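Local coordinates for protein 2''-aminoglycoside nucleotidyltransferase (PDB 4WQK) that confers bacterial resistance to kanamycin, gentamicin, tobramycin and related aminoglycosides by adenylating their 2''-hydroxyl group, a magnesium-dependent reaction, at residues I129-F134 with R173-A178. Sequence-based numbering, arbitrary orientation. Where two conformers were deposited one is given.
Sequences IIWDYF and RSRYAA
Trp131 reaches out from helix 126-139 and sets the CZ2 corner of its indole against the guanidinium of Arg175, near the C-terminal end of helix 162-176. With CG anti to the backbone N (chi1 -166°), the indole stretches away from its own helix, bringing its six-membered ring up to helix 162-176. CZ2 lies over one face of the guanidinium, displaced toward its rim, and comes within 3.6 Å of Arg175 NH2; CH2 of the same ring is 4.0 Å from that nitrogen. The two side chains run nearly at right angles, with their planes inclined by 45°, so a parallel stack does not form. In Arg175, chi1 (174°) puts CG over the centre of the neighbouring Tyr176 ring, 3.5 Å above its plane, and bends at chi2 and chi3 then turn the guanidinium to Trp131. Helices 126-139 and 162-176 both belong to the C-terminal domain, which is largely helical, and Phe172, on helix 162-176, meets the rings of Trp131 and Phe134 edge-to-face. Tyr176 comes up beside the arginine, its CE2 4.3 Å from Trp131 CZ2 in a looser apolar touch. Trp131 NE1 and the Tyr176 hydroxyl both hydrogen-bond to the Tyr135 hydroxyl, while Glu102 serves both residues of helix 162-176, its carbonyl oxygen accepting a hydrogen bond from Arg175 NH1 and its OE2 being a further partner of the Tyr176 hydroxyl. The Tyr176 side chain lies about 8 Å from that of Ala101, a residue of the kanamycin site in the cleft between the domains.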
loop_
_atom_site.group_PDB
_atom_site.type_symbol
_atom_site.label_atom_id
_atom_site.label_comp_id
_atom_site.label_asym_id
_atom_site.label_seq_id
_atom_site.Cartn_x
_atom_site.Cartn_y
_atom_site.Cartn_z
ATOM N N ILE A 129 -4.866 -4.898 -2.188
ATOM C CA ILE A 129 -3.555 -5.537 -2.084
ATOM C C ILE A 129 -3.433 -6.648 -3.125
ATOM O O ILE A 129 -2.450 -6.742 -3.901
ATOM C CB ILE A 129 -3.345 -6.076 -0.658
ATOM C CG1 ILE A 129 -3.238 -4.913 0.318
ATOM C CG2 ILE A 129 -2.126 -7.005 -0.563
ATOM C CD1 ILE A 129 -3.317 -5.362 1.799
ATOM N N ILE A 130 -4.459 -7.482 -3.207
ATOM C CA ILE A 130 -4.434 -8.626 -4.113
ATOM C C ILE A 130 -4.554 -8.162 -5.582
ATOM O O ILE A 130 -3.869 -8.695 -6.463
ATOM C CB ILE A 130 -5.559 -9.597 -3.724
ATOM C CG1 ILE A 130 -5.197 -10.228 -2.389
ATOM C CG2 ILE A 130 -5.770 -10.680 -4.798
ATOM C CD1 ILE A 130 -6.313 -10.958 -1.753
ATOM N N TRP A 131 -5.388 -7.152 -5.851
ATOM C CA TRP A 131 -5.513 -6.587 -7.179
ATOM C C TRP A 131 -4.149 -6.186 -7.769
ATOM O O TRP A 131 -3.896 -6.413 -8.948
ATOM C CB TRP A 131 -6.429 -5.368 -7.109
ATOM C CG TRP A 131 -6.951 -4.809 -8.392
ATOM C CD1 TRP A 131 -6.513 -3.668 -9.033
ATOM C CD2 TRP A 131 -8.067 -5.292 -9.151
ATOM N NE1 TRP A 131 -7.293 -3.419 -10.136
ATOM C CE2 TRP A 131 -8.236 -4.416 -10.257
ATOM C CE3 TRP A 131 -8.932 -6.395 -9.032
ATOM C CZ2 TRP A 131 -9.249 -4.597 -11.194
ATOM C CZ3 TRP A 131 -9.917 -6.576 -9.954
ATOM C CH2 TRP A 131 -10.088 -5.671 -11.034
ATOM N N ASP A 132 -3.286 -5.581 -6.950
ATOM C CA ASP A 132 -1.972 -5.182 -7.465
ATOM C C ASP A 132 -1.125 -6.359 -7.874
ATOM O O ASP A 132 -0.300 -6.257 -8.792
ATOM C CB ASP A 132 -1.209 -4.355 -6.429
ATOM C CG ASP A 132 -1.218 -2.884 -6.770
ATOM O OD1 ASP A 132 -1.699 -2.534 -7.874
ATOM O OD2 ASP A 132 -0.784 -2.074 -5.932
ATOM N N TYR A 133 -1.263 -7.499 -7.191
ATOM C CA TYR A 133 -0.560 -8.683 -7.645
ATOM C C TYR A 133 -1.038 -9.151 -9.022
ATOM O O TYR A 133 -0.291 -9.753 -9.771
ATOM C CB TYR A 133 -0.705 -9.862 -6.675
ATOM C CG TYR A 133 0.139 -9.727 -5.436
ATOM C CD1 TYR A 133 1.479 -10.070 -5.433
ATOM C CD2 TYR A 133 -0.427 -9.261 -4.258
ATOM C CE1 TYR A 133 2.251 -9.924 -4.253
ATOM C CE2 TYR A 133 0.316 -9.125 -3.094
ATOM C CZ TYR A 133 1.644 -9.453 -3.102
ATOM O OH TYR A 133 2.340 -9.290 -1.922
ATOM N N PHE A 134 -2.291 -8.866 -9.370
ATOM C CA PHE A 134 -2.769 -9.243 -10.681
ATOM C C PHE A 134 -2.051 -8.453 -11.781
ATOM O O PHE A 134 -1.701 -9.012 -12.829
ATOM C CB PHE A 134 -4.295 -9.061 -10.800
ATOM C CG PHE A 134 -5.088 -9.910 -9.823
ATOM C CD1 PHE A 134 -4.569 -11.092 -9.288
ATOM C CD2 PHE A 134 -6.376 -9.516 -9.473
ATOM C CE1 PHE A 134 -5.338 -11.864 -8.391
ATOM C CE2 PHE A 134 -7.142 -10.291 -8.577
ATOM C CZ PHE A 134 -6.621 -11.464 -8.068
ATOM N N ARG A 173 -9.643 -10.218 -14.949
ATOM C CA ARG A 173 -9.544 -10.706 -16.322
ATOM C C ARG A 173 -10.604 -10.050 -17.203
ATOM O O ARG A 173 -10.332 -9.699 -18.359
ATOM C CB ARG A 173 -9.682 -12.229 -16.393
ATOM C CG ARG A 173 -8.604 -13.009 -15.659
ATOM C CD ARG A 173 -7.241 -12.985 -16.327
ATOM N NE ARG A 173 -6.288 -13.828 -15.594
ATOM C CZ ARG A 173 -5.718 -13.498 -14.434
ATOM N NH1 ARG A 173 -4.869 -14.333 -13.858
ATOM N NH2 ARG A 173 -6.008 -12.346 -13.836
ATOM N N SER A 174 -11.823 -9.875 -16.695
ATOM C CA SER A 174 -12.875 -9.281 -17.497
ATOM C C SER A 174 -12.603 -7.780 -17.737
ATOM O O SER A 174 -12.868 -7.252 -18.824
ATOM C CB SER A 174 -14.219 -9.502 -16.805
ATOM O OG SER A 174 -15.259 -9.107 -17.644
ATOM N N ARG A 175 -12.076 -7.112 -16.722
ATOM C CA ARG A 175 -11.742 -5.701 -16.829
ATOM C C ARG A 175 -10.741 -5.452 -17.952
ATOM O O ARG A 175 -10.918 -4.520 -18.724
ATOM C CB ARG A 175 -11.175 -5.159 -15.505
ATOM C CG ARG A 175 -10.644 -3.694 -15.587
ATOM C CD ARG A 175 -11.769 -2.692 -15.520
ATOM N NE ARG A 175 -12.139 -2.686 -14.105
ATOM C CZ ARG A 175 -11.390 -2.147 -13.134
ATOM N NH1 ARG A 175 -10.238 -1.518 -13.386
ATOM N NH2 ARG A 175 -11.841 -2.204 -11.894
ATOM N N TYR A 176 -9.716 -6.291 -18.035
ATOM C CA TYR A 176 -8.601 -6.031 -18.943
ATOM C C TYR A 176 -8.553 -6.982 -20.136
ATOM O O TYR A 176 -7.589 -6.957 -20.913
ATOM C CB TYR A 176 -7.295 -6.063 -18.159
ATOM C CG TYR A 176 -7.217 -4.902 -17.163
ATOM C CD1 TYR A 176 -7.189 -3.581 -17.635
ATOM C CD2 TYR A 176 -7.225 -5.117 -15.791
ATOM C CE1 TYR A 176 -7.133 -2.525 -16.761
ATOM C CE2 TYR A 176 -7.147 -4.067 -14.890
ATOM C CZ TYR A 176 -7.099 -2.767 -15.382
ATOM O OH TYR A 176 -7.056 -1.732 -14.458
ATOM N N ALA A 177 -9.625 -7.745 -20.338
ATOM C CA ALA A 177 -9.754 -8.557 -21.547
ATOM C C ALA A 177 -9.760 -7.674 -22.798
ATOM O O ALA A 177 -10.414 -6.627 -22.834
ATOM C CB ALA A 177 -11.024 -9.403 -21.493
ATOM N N ALA A 178 -9.020 -8.096 -23.817
ATOM C CA ALA A 178 -9.140 -7.495 -25.136
ATOM C C ALA A 178 -9.383 -8.619 -26.129
ATOM O O ALA A 178 -10.386 -8.639 -26.850
ATOM C CB ALA A 178 -7.888 -6.694 -25.499
ATOM O OXT ALA A 178 -8.581 -9.556 -26.198
#